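Local structure of sulfur oxidation protein soxB (Thermus thermophilus, 2WDE) at residues A[130-135]-A[261-266]; A[161-166]-A[217-222]. The protein probably works as a dimanganese hydrolase of the 5'-nucleotidase family in sulfur oxidation, removing sulfate from a carrier-bound sulfur intermediate. All blocks are in the same frame, centred on the assembly; numbering follows the deposited sequence.

Contact 1: A[130-135]-A[261-266]; sequences GGDTWT and LSHNGM. With MN (manganese (II) ion), chain G; MN (manganese (II) ion), chain F; THJ (thiosulfate), chain H.
The imidazole of His-263 reaches from the end of strand 257-262 to the loop after strand 124-129, where Gly-130 O takes the N-H of one ring nitrogen and Asp-132 shares a manganese with the other. CG stands anti to the backbone N (chi1 -157°), which carries the ring toward that loop. CB lies 3.8 Å from Gly-130 O, and beyond CG the ring divides. ND1 gives its N-H to Gly-130 O at 2.8 Å in an almost straight bond (173°); the oxygen lies in the ring plane, while the donor is tilted from the carbonyl plane. CE1 comes within 3.2 Å of Asp-132 CG, and CD2 follows the other flank toward the chain G manganese. At the tip, NE2 binds that metal at 2.2 Å. Asp-132 arrives across the histidine at about a right angle, its carboxylate plane turned 66° from the ring. Its OD2 bridges the two ions, 2.2 Å from the chain G manganese and 2.3 Å from that of chain F, whereas OD1 accepts from the backbone N of Trp-164. On the strand side, Leu-261 CD1 packs on Gly-130 CA. The backbone carbonyl thus acts as a second-shell group: it helps to fix the rotation of the imidazole, consistent with NE2 being aimed at the metal, and would probably make that nitrogen a stronger electron donor.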
ATOM      1  N   GLY A 130      -3.208   9.736   3.638  1.00  9.43           N
ATOM      2  CA  GLY A 130      -2.032   9.091   4.182  1.00  8.77           C
ATOM      3  C   GLY A 130      -0.824   8.913   3.273  1.00 13.30           C
ATOM      4  O   GLY A 130       0.193   8.400   3.720  1.00 12.81           O
ATOM      5  N   GLY A 131      -0.910   9.336   2.020  1.00 11.53           N
ATOM      6  CA  GLY A 131       0.237   9.215   1.126  1.00 12.32           C
ATOM      7  C   GLY A 131       0.209   7.993   0.214  1.00 16.12           C
ATOM      8  O   GLY A 131      -0.719   7.179   0.280  1.00 13.06           O
ATOM      9  N   ASP A 132       1.231   7.871  -0.643  1.00 12.33           N
ATOM     10  CA  ASP A 132       1.263   6.824  -1.666  1.00 11.24           C
ATOM     11  C   ASP A 132       0.030   7.054  -2.506  1.00 14.18           C
ATOM     12  O   ASP A 132      -0.716   6.136  -2.843  1.00 13.78           O
ATOM     13  CB  ASP A 132       1.277   5.415  -1.072  1.00 11.77           C
ATOM     14  CG  ASP A 132       2.671   4.943  -0.769  1.00 15.74           C
ATOM     15  OD1 ASP A 132       3.606   5.766  -0.936  1.00 15.70           O
ATOM     16  OD2 ASP A 132       2.842   3.791  -0.312  1.00 14.81           O
ATOM     17  N   THR A 133      -0.171   8.323  -2.825  1.00 11.81           N
ATOM     18  CA  THR A 133      -1.324   8.774  -3.584  1.00 10.99           C
ATOM     19  C   THR A 133      -1.061   9.085  -5.062  1.00 12.65           C
ATOM     20  O   THR A 133      -1.867   8.747  -5.926  1.00 12.32           O
ATOM     21  CB  THR A 133      -1.899  10.045  -2.925  1.00 16.70           C
ATOM     22  OG1 THR A 133      -2.074   9.822  -1.520  1.00 15.90           O
ATOM     23  CG2 THR A 133      -3.226  10.440  -3.567  1.00 13.31           C
ATOM     24  N   TRP A 134      -0.005   9.844  -5.317  1.00 11.59           N
ATOM     25  CA  TRP A 134       0.269  10.401  -6.645  1.00 14.22           C
ATOM     26  C   TRP A 134       0.745   9.450  -7.721  1.00 18.51           C
ATOM     27  O   TRP A 134       0.731   9.797  -8.910  1.00 15.78           O
ATOM     28  CB  TRP A 134       1.337  11.492  -6.524  1.00 12.68           C
ATOM     29  CG  TRP A 134       0.921  12.690  -5.737  1.00 13.80           C
ATOM     30  CD1 TRP A 134      -0.347  13.017  -5.325  1.00 16.32           C
ATOM     31  CD2 TRP A 134       1.761  13.784  -5.370  1.00 13.42           C
ATOM     32  NE1 TRP A 134      -0.327  14.224  -4.657  1.00 15.96           N
ATOM     33  CE2 TRP A 134       0.957  14.711  -4.665  1.00 17.31           C
ATOM     34  CE3 TRP A 134       3.138  14.037  -5.495  1.00 14.69           C
ATOM     35  CZ2 TRP A 134       1.482  15.887  -4.115  1.00 16.75           C
ATOM     36  CZ3 TRP A 134       3.655  15.214  -4.959  1.00 16.38           C
ATOM     37  CH2 TRP A 134       2.825  16.120  -4.267  1.00 16.82           C
ATOM     38  N   THR A 135       1.244   8.297  -7.293  1.00 15.24           N
ATOM     39  CA  THR A 135       1.919   7.374  -8.195  1.00 14.04           C
ATOM     40  C   THR A 135       1.238   6.038  -8.486  1.00 15.21           C
ATOM     41  O   THR A 135       0.207   5.695  -7.899  1.00 13.59           O
ATOM     42  CB  THR A 135       3.318   7.098  -7.618  1.00 18.08           C
ATOM     43  OG1 THR A 135       3.176   6.689  -6.252  1.00 15.17           O
ATOM     44  CG2 THR A 135       4.183   8.368  -7.654  1.00 15.71           C
ATOM     45  N   LEU A 261      -0.721  11.718  11.386  1.00 13.42           N
ATOM     46  CA  LEU A 261      -1.053  11.255  10.038  1.00 12.46           C
ATOM     47  C   LEU A 261       0.261  10.635   9.567  1.00 14.27           C
ATOM     48  O   LEU A 261       1.214  11.339   9.255  1.00 13.81           O
ATOM     49  CB  LEU A 261      -1.453  12.434   9.142  1.00 12.12           C
ATOM     50  CG  LEU A 261      -1.814  12.095   7.694  1.00 14.62           C
ATOM     51  CD1 LEU A 261      -2.944  11.076   7.650  1.00 13.28           C
ATOM     52  CD2 LEU A 261      -2.178  13.344   6.894  1.00 15.95           C
ATOM     53  N   SER A 262       0.329   9.311   9.605  1.00 10.20           N
ATOM     54  CA  SER A 262       1.580   8.595   9.397  1.00  9.88           C
ATOM     55  C   SER A 262       1.729   7.698   8.168  1.00 14.53           C
ATOM     56  O   SER A 262       0.775   7.092   7.698  1.00 12.95           O
ATOM     57  CB  SER A 262       1.862   7.751  10.633  1.00 11.90           C
ATOM     58  OG  SER A 262       3.031   6.968  10.452  1.00 15.40           O
ATOM     59  N   HIS A 263       2.965   7.594   7.692  1.00 11.62           N
ATOM     60  CA  HIS A 263       3.305   6.679   6.612  1.00  9.96           C
ATOM     61  C   HIS A 263       4.544   5.919   7.046  1.00 13.27           C
ATOM     62  O   HIS A 263       5.402   5.567   6.231  1.00 14.07           O
ATOM     63  CB  HIS A 263       3.501   7.370   5.255  1.00  9.38           C
ATOM     64  CG  HIS A 263       3.302   6.453   4.084  1.00 10.72           C
ATOM     65  ND1 HIS A 263       2.187   6.508   3.273  1.00 11.58           N
ATOM     66  CD2 HIS A 263       4.040   5.405   3.639  1.00 10.80           C
ATOM     67  CE1 HIS A 263       2.270   5.561   2.353  1.00  9.57           C
ATOM     68  NE2 HIS A 263       3.389   4.886   2.545  1.00  9.59           N
ATOM     69  N   ASN A 264       4.613   5.644   8.345  1.00 10.66           N
ATOM     70  CA  ASN A 264       5.728   4.889   8.918  1.00 10.74           C
ATOM     71  C   ASN A 264       5.503   3.404   8.687  1.00 13.59           C
ATOM     72  O   ASN A 264       6.459   2.624   8.653  1.00 12.25           O
ATOM     73  CB  ASN A 264       5.768   5.060  10.450  1.00 11.53           C
ATOM     74  CG  ASN A 264       6.341   6.381  10.898  1.00 24.14           C
ATOM     75  OD1 ASN A 264       7.265   6.916  10.283  1.00 17.09           O
ATOM     76  ND2 ASN A 264       5.867   6.860  12.054  1.00 13.60           N
ATOM     77  N   GLY A 265       4.231   3.004   8.681  1.00 11.68           N
ATOM     78  CA  GLY A 265       3.839   1.603   8.629  1.00 11.54           C
ATOM     79  C   GLY A 265       3.213   1.321   9.996  1.00 13.75           C
ATOM     80  O   GLY A 265       3.701   1.812  11.022  1.00 13.12           O
ATOM     81  N   MET A 266       2.113   0.572  10.021  1.00  9.18           N
ATOM     82  CA  MET A 266       1.393   0.332  11.273  1.00  8.21           C
ATOM     83  C   MET A 266       2.154  -0.291  12.436  1.00 12.64           C
ATOM     84  O   MET A 266       1.898   0.053  13.590  1.00 11.83           O
ATOM     85  CB  MET A 266       0.064  -0.401  11.038  1.00 10.03           C
ATOM     86  CG  MET A 266      -0.866  -0.311  12.232  1.00 11.76           C
ATOM     87  SD  MET A 266      -2.553  -0.833  11.885  1.00 13.88           S
ATOM     88  CE  MET A 266      -2.383  -2.644  11.838  1.00 11.39           C
TER
HETATM   89 MN    MN G1578       4.212   3.218   1.356  1.00 12.90          MN
HETATM   90 MN    MN F1577       1.401   2.011  -0.474  1.00 13.52          MN
HETATM   91  S1  THJ H1579       4.195   0.282  -0.364  1.00 20.10           S
HETATM   92  O1  THJ H1579       4.982   1.448  -0.017  1.00 23.29           O
HETATM   93  O2  THJ H1579       3.027   0.594  -1.183  1.00 19.10           O
HETATM   94  O3  THJ H1579       3.863  -0.531   0.802  1.00 23.54           O
HETATM   95  S2  THJ H1579       5.389  -0.880  -1.534  1.00 22.36           S
HETATM   96  O   HOH W   1       2.480   1.685   1.137  1.00 14.42           O

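Contact 2: A[161-166]-A[217-222]; sequences VSHWEW and ASYPYV. With MN (manganese (II) ion), chain G; THJ (thiosulfate), chain H.
Ser-162 and His-163 lie against Ser-218 and Tyr-219 where two loops of the metallophosphatase fold converge, one following strand 159-160 of one sheet and the other strand 210-217 of the second. The packing is tight along this seam. Tyr-219 N donates to Ser-162 O at 3.1 Å, nearly along the C=O axis, and the hydroxyls of Ser-162 and Ser-218 are hydrogen-bonded at 2.9 Å. Ser-162 OG also accepts the N-H of Trp-166 NE1 close to the indole plane, and Ser-218 OG has a further partner in Ser-186.

His-163 is sandwiched. Its CG stands anti to the backbone N (chi1 169°), which lays the ring alongside Tyr-219, both side chains pointing the same way. Tyr-219 CD2 sits 3.3 Å above the centre of one imidazole face, the two planes inclined at 36°, and Tyr-219 CB adds an off-centre CH-pi contact; the tyrosine is partly exposed even so. Trp-164 CD1 covers the opposite face nearer its rim, 3.2 Å from the plane. With an alanine in place of Trp-164, the imidazole would probably lose the indole packed on that face, and the thiosulfate its indole N-H donor, a bond whose acceptor, O1, is itself less surely placed.

Away from the seam the contact is looser, though still buried. Val-222 packs at ordinary apolar distance, CG1 lying 4.1 Å from Trp-166 CB and CG2 4.0 Å from His-163 CD2. The ring nitrogens of His-163 divide their work: NE2 is hydrogen-bonded to His-226 NE2, and ND1 binds the chain G manganese at 2.2 Å.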
ATOM      1  N   VAL A 161       0.603  13.145   3.694  1.00 10.67           N
ATOM      2  CA  VAL A 161       1.999  12.864   3.996  1.00  9.58           C
ATOM      3  C   VAL A 161       2.493  12.097   2.747  1.00 12.81           C
ATOM      4  O   VAL A 161       1.767  12.012   1.741  1.00 12.51           O
ATOM      5  CB  VAL A 161       2.196  12.115   5.336  1.00 13.82           C
ATOM      6  CG1 VAL A 161       1.818  13.023   6.522  1.00 13.41           C
ATOM      7  CG2 VAL A 161       1.382  10.830   5.367  1.00 13.64           C
ATOM      8  N   SER A 162       3.704  11.563   2.782  1.00 10.68           N
ATOM      9  CA  SER A 162       4.249  10.953   1.570  1.00  9.36           C
ATOM     10  C   SER A 162       5.123   9.720   1.736  1.00 13.11           C
ATOM     11  O   SER A 162       5.640   9.414   2.815  1.00 10.77           O
ATOM     12  CB  SER A 162       5.093  12.004   0.841  1.00 10.56           C
ATOM     13  OG  SER A 162       6.325  12.189   1.536  1.00 12.75           O
ATOM     14  N   HIS A 163       5.340   9.071   0.596  1.00 10.89           N
ATOM     15  CA  HIS A 163       6.259   7.958   0.465  1.00  9.94           C
ATOM     16  C   HIS A 163       6.611   7.825  -1.015  1.00 14.86           C
ATOM     17  O   HIS A 163       7.596   8.415  -1.474  1.00 12.85           O
ATOM     18  CB  HIS A 163       5.724   6.644   1.028  1.00 10.91           C
ATOM     19  CG  HIS A 163       6.572   5.455   0.659  1.00 13.44           C
ATOM     20  ND1 HIS A 163       6.146   4.153   0.808  1.00 13.23           N
ATOM     21  CD2 HIS A 163       7.816   5.382   0.123  1.00 14.19           C
ATOM     22  CE1 HIS A 163       7.081   3.329   0.362  1.00 13.70           C
ATOM     23  NE2 HIS A 163       8.115   4.050  -0.038  1.00 14.20           N
ATOM     24  N   TRP A 164       5.786   7.090  -1.764  1.00 10.64           N
ATOM     25  CA  TRP A 164       6.026   6.861  -3.192  1.00 11.47           C
ATOM     26  C   TRP A 164       5.995   8.135  -4.049  1.00 13.44           C
ATOM     27  O   TRP A 164       6.459   8.147  -5.194  1.00 11.73           O
ATOM     28  CB  TRP A 164       5.071   5.793  -3.740  1.00  9.78           C
ATOM     29  CG  TRP A 164       5.546   4.364  -3.515  1.00 12.63           C
ATOM     30  CD1 TRP A 164       5.372   3.604  -2.391  1.00 12.93           C
ATOM     31  CD2 TRP A 164       6.280   3.549  -4.438  1.00  9.34           C
ATOM     32  NE1 TRP A 164       5.921   2.351  -2.573  1.00 12.75           N
ATOM     33  CE2 TRP A 164       6.497   2.301  -3.817  1.00 13.85           C
ATOM     34  CE3 TRP A 164       6.769   3.752  -5.737  1.00 11.80           C
ATOM     35  CZ2 TRP A 164       7.235   1.283  -4.420  1.00 12.07           C
ATOM     36  CZ3 TRP A 164       7.478   2.724  -6.349  1.00 12.63           C
ATOM     37  CH2 TRP A 164       7.690   1.501  -5.692  1.00 13.35           C
ATOM     38  N   GLU A 165       5.444   9.204  -3.487  1.00 11.90           N
ATOM     39  CA  GLU A 165       5.417  10.506  -4.158  1.00 11.55           C
ATOM     40  C   GLU A 165       6.833  10.855  -4.635  1.00 13.99           C
ATOM     41  O   GLU A 165       7.022  11.437  -5.707  1.00 14.24           O
ATOM     42  CB  GLU A 165       4.973  11.592  -3.160  1.00 12.25           C
ATOM     43  CG  GLU A 165       3.465  11.766  -3.004  1.00 14.42           C
ATOM     44  CD  GLU A 165       2.793  10.544  -2.409  1.00 14.73           C
ATOM     45  OE1 GLU A 165       3.422   9.856  -1.587  1.00 10.13           O
ATOM     46  OE2 GLU A 165       1.619  10.292  -2.735  1.00 14.52           O
ATOM     47  N   TRP A 166       7.823  10.519  -3.820  1.00 10.82           N
ATOM     48  CA  TRP A 166       9.200  10.865  -4.134  1.00 12.77           C
ATOM     49  C   TRP A 166       9.796  10.167  -5.349  1.00 16.24           C
ATOM     50  O   TRP A 166      10.840  10.592  -5.847  1.00 15.37           O
ATOM     51  CB  TRP A 166      10.095  10.798  -2.894  1.00 12.61           C
ATOM     52  CG  TRP A 166       9.619  11.756  -1.836  1.00 14.01           C
ATOM     53  CD1 TRP A 166       8.742  11.492  -0.816  1.00 16.41           C
ATOM     54  CD2 TRP A 166       9.860  13.167  -1.803  1.00 13.23           C
ATOM     55  NE1 TRP A 166       8.450  12.656  -0.127  1.00 15.91           N
ATOM     56  CE2 TRP A 166       9.151  13.690  -0.697  1.00 17.47           C
ATOM     57  CE3 TRP A 166      10.627  14.036  -2.588  1.00 14.93           C
ATOM     58  CZ2 TRP A 166       9.191  15.044  -0.356  1.00 16.97           C
ATOM     59  CZ3 TRP A 166      10.649  15.385  -2.259  1.00 16.62           C
ATOM     60  CH2 TRP A 166       9.945  15.873  -1.147  1.00 17.56           C
ATOM     61  N   ALA A 217       3.964  12.432   9.311  1.00 15.86           N
ATOM     62  CA  ALA A 217       5.167  11.620   9.298  1.00 14.51           C
ATOM     63  C   ALA A 217       5.235  10.889   7.968  1.00 15.74           C
ATOM     64  O   ALA A 217       4.305  10.166   7.591  1.00 12.20           O
ATOM     65  CB  ALA A 217       5.180  10.627  10.452  1.00 15.94           C
ATOM     66  N   SER A 218       6.323  11.111   7.241  1.00 13.92           N
ATOM     67  CA  SER A 218       6.518  10.450   5.958  1.00 12.75           C
ATOM     68  C   SER A 218       7.337   9.177   6.147  1.00 14.90           C
ATOM     69  O   SER A 218       8.005   9.005   7.163  1.00 15.73           O
ATOM     70  CB  SER A 218       7.180  11.398   4.960  1.00 14.36           C
ATOM     71  OG  SER A 218       6.219  12.280   4.405  1.00 15.23           O
ATOM     72  N   TYR A 219       7.273   8.275   5.174  1.00 13.13           N
ATOM     73  CA  TYR A 219       8.005   7.004   5.258  1.00 12.76           C
ATOM     74  C   TYR A 219       9.489   7.277   5.506  1.00 14.82           C
ATOM     75  O   TYR A 219      10.129   8.011   4.750  1.00 14.62           O
ATOM     76  CB  TYR A 219       7.805   6.206   3.962  1.00 13.17           C
ATOM     77  CG  TYR A 219       8.335   4.792   4.006  1.00 13.75           C
ATOM     78  CD1 TYR A 219       7.929   3.907   5.000  1.00 16.26           C
ATOM     79  CD2 TYR A 219       9.213   4.331   3.034  1.00 13.27           C
ATOM     80  CE1 TYR A 219       8.421   2.614   5.046  1.00 17.87           C
ATOM     81  CE2 TYR A 219       9.686   3.038   3.061  1.00 13.51           C
ATOM     82  CZ  TYR A 219       9.295   2.189   4.062  1.00 20.21           C
ATOM     83  OH  TYR A 219       9.771   0.897   4.070  1.00 24.11           O
ATOM     84  N   PRO A 220      10.053   6.698   6.574  1.00 12.95           N
ATOM     85  CA  PRO A 220      11.451   7.000   6.910  1.00 12.85           C
ATOM     86  C   PRO A 220      12.514   6.272   6.102  1.00 15.79           C
ATOM     87  O   PRO A 220      13.698   6.568   6.253  1.00 13.44           O
ATOM     88  CB  PRO A 220      11.565   6.582   8.383  1.00 14.65           C
ATOM     89  CG  PRO A 220      10.442   5.613   8.604  1.00 18.79           C
ATOM     90  CD  PRO A 220       9.339   6.045   7.689  1.00 13.61           C
ATOM     91  N   TYR A 221      12.111   5.296   5.289  1.00 12.53           N
ATOM     92  CA  TYR A 221      13.086   4.509   4.530  1.00 11.97           C
ATOM     93  C   TYR A 221      13.098   4.761   3.031  1.00 17.18           C
ATOM     94  O   TYR A 221      13.506   3.902   2.242  1.00 17.55           O
ATOM     95  CB  TYR A 221      12.929   3.019   4.835  1.00 13.17           C
ATOM     96  CG  TYR A 221      12.828   2.746   6.311  1.00 15.89           C
ATOM     97  CD1 TYR A 221      13.895   3.026   7.156  1.00 17.71           C
ATOM     98  CD2 TYR A 221      11.658   2.255   6.872  1.00 16.71           C
ATOM     99  CE1 TYR A 221      13.803   2.803   8.515  1.00 21.15           C
ATOM    100  CE2 TYR A 221      11.565   2.014   8.237  1.00 17.65           C
ATOM    101  CZ  TYR A 221      12.641   2.298   9.050  1.00 27.76           C
ATOM    102  OH  TYR A 221      12.555   2.090  10.410  1.00 30.55           O
ATOM    103  N   VAL A 222      12.707   5.963   2.640  1.00 15.30           N
ATOM    104  CA  VAL A 222      12.680   6.335   1.229  1.00 15.11           C
ATOM    105  C   VAL A 222      14.032   6.168   0.529  1.00 18.75           C
ATOM    106  O   VAL A 222      14.095   5.745  -0.634  1.00 15.12           O
ATOM    107  CB  VAL A 222      12.101   7.754   1.036  1.00 19.28           C
ATOM    108  CG1 VAL A 222      12.130   8.173  -0.444  1.00 18.79           C
ATOM    109  CG2 VAL A 222      10.675   7.821   1.583  1.00 19.12           C
TER
HETATM  110 MN    MN G1578       4.212   3.218   1.356  1.00 12.90          MN
HETATM  111  S1  THJ H1579       4.195   0.282  -0.364  1.00 20.10           S
HETATM  112  O1  THJ H1579       4.982   1.448  -0.017  1.00 23.29           O
HETATM  113  O2  THJ H1579       3.027   0.594  -1.183  1.00 19.10           O
HETATM  114  O3  THJ H1579       3.863  -0.531   0.802  1.00 23.54           O
HETATM  115  S2  THJ H1579       5.389  -0.880  -1.534  1.00 22.36           S
HETATM  116  O   HOH W   1       2.480   1.685   1.137  1.00 14.42           O

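In the fold
Both contacts join the same two sheets: 130-135 and 161-166 follow neighbouring parallel strands of one, while 217-222 and 261-266 extend from neighbouring strands of the other. Their centres are 7 Å apart, and contact 2 is nested along the chain within the loop closed by contact 1. The first-sheet loops also meet directly, through a probable hydrogen bond from Thr-133 N to Glu-165 OE2 (2.7 Å). Together the contacts supply three ligands of the chain G manganese, Asp-132, His-263 and His-163, with His-286 completing the protein set. Asp-36, His-38 and His-288 serve the chain F ion, and Arg-405 also holds the thiosulfate that spans both metals.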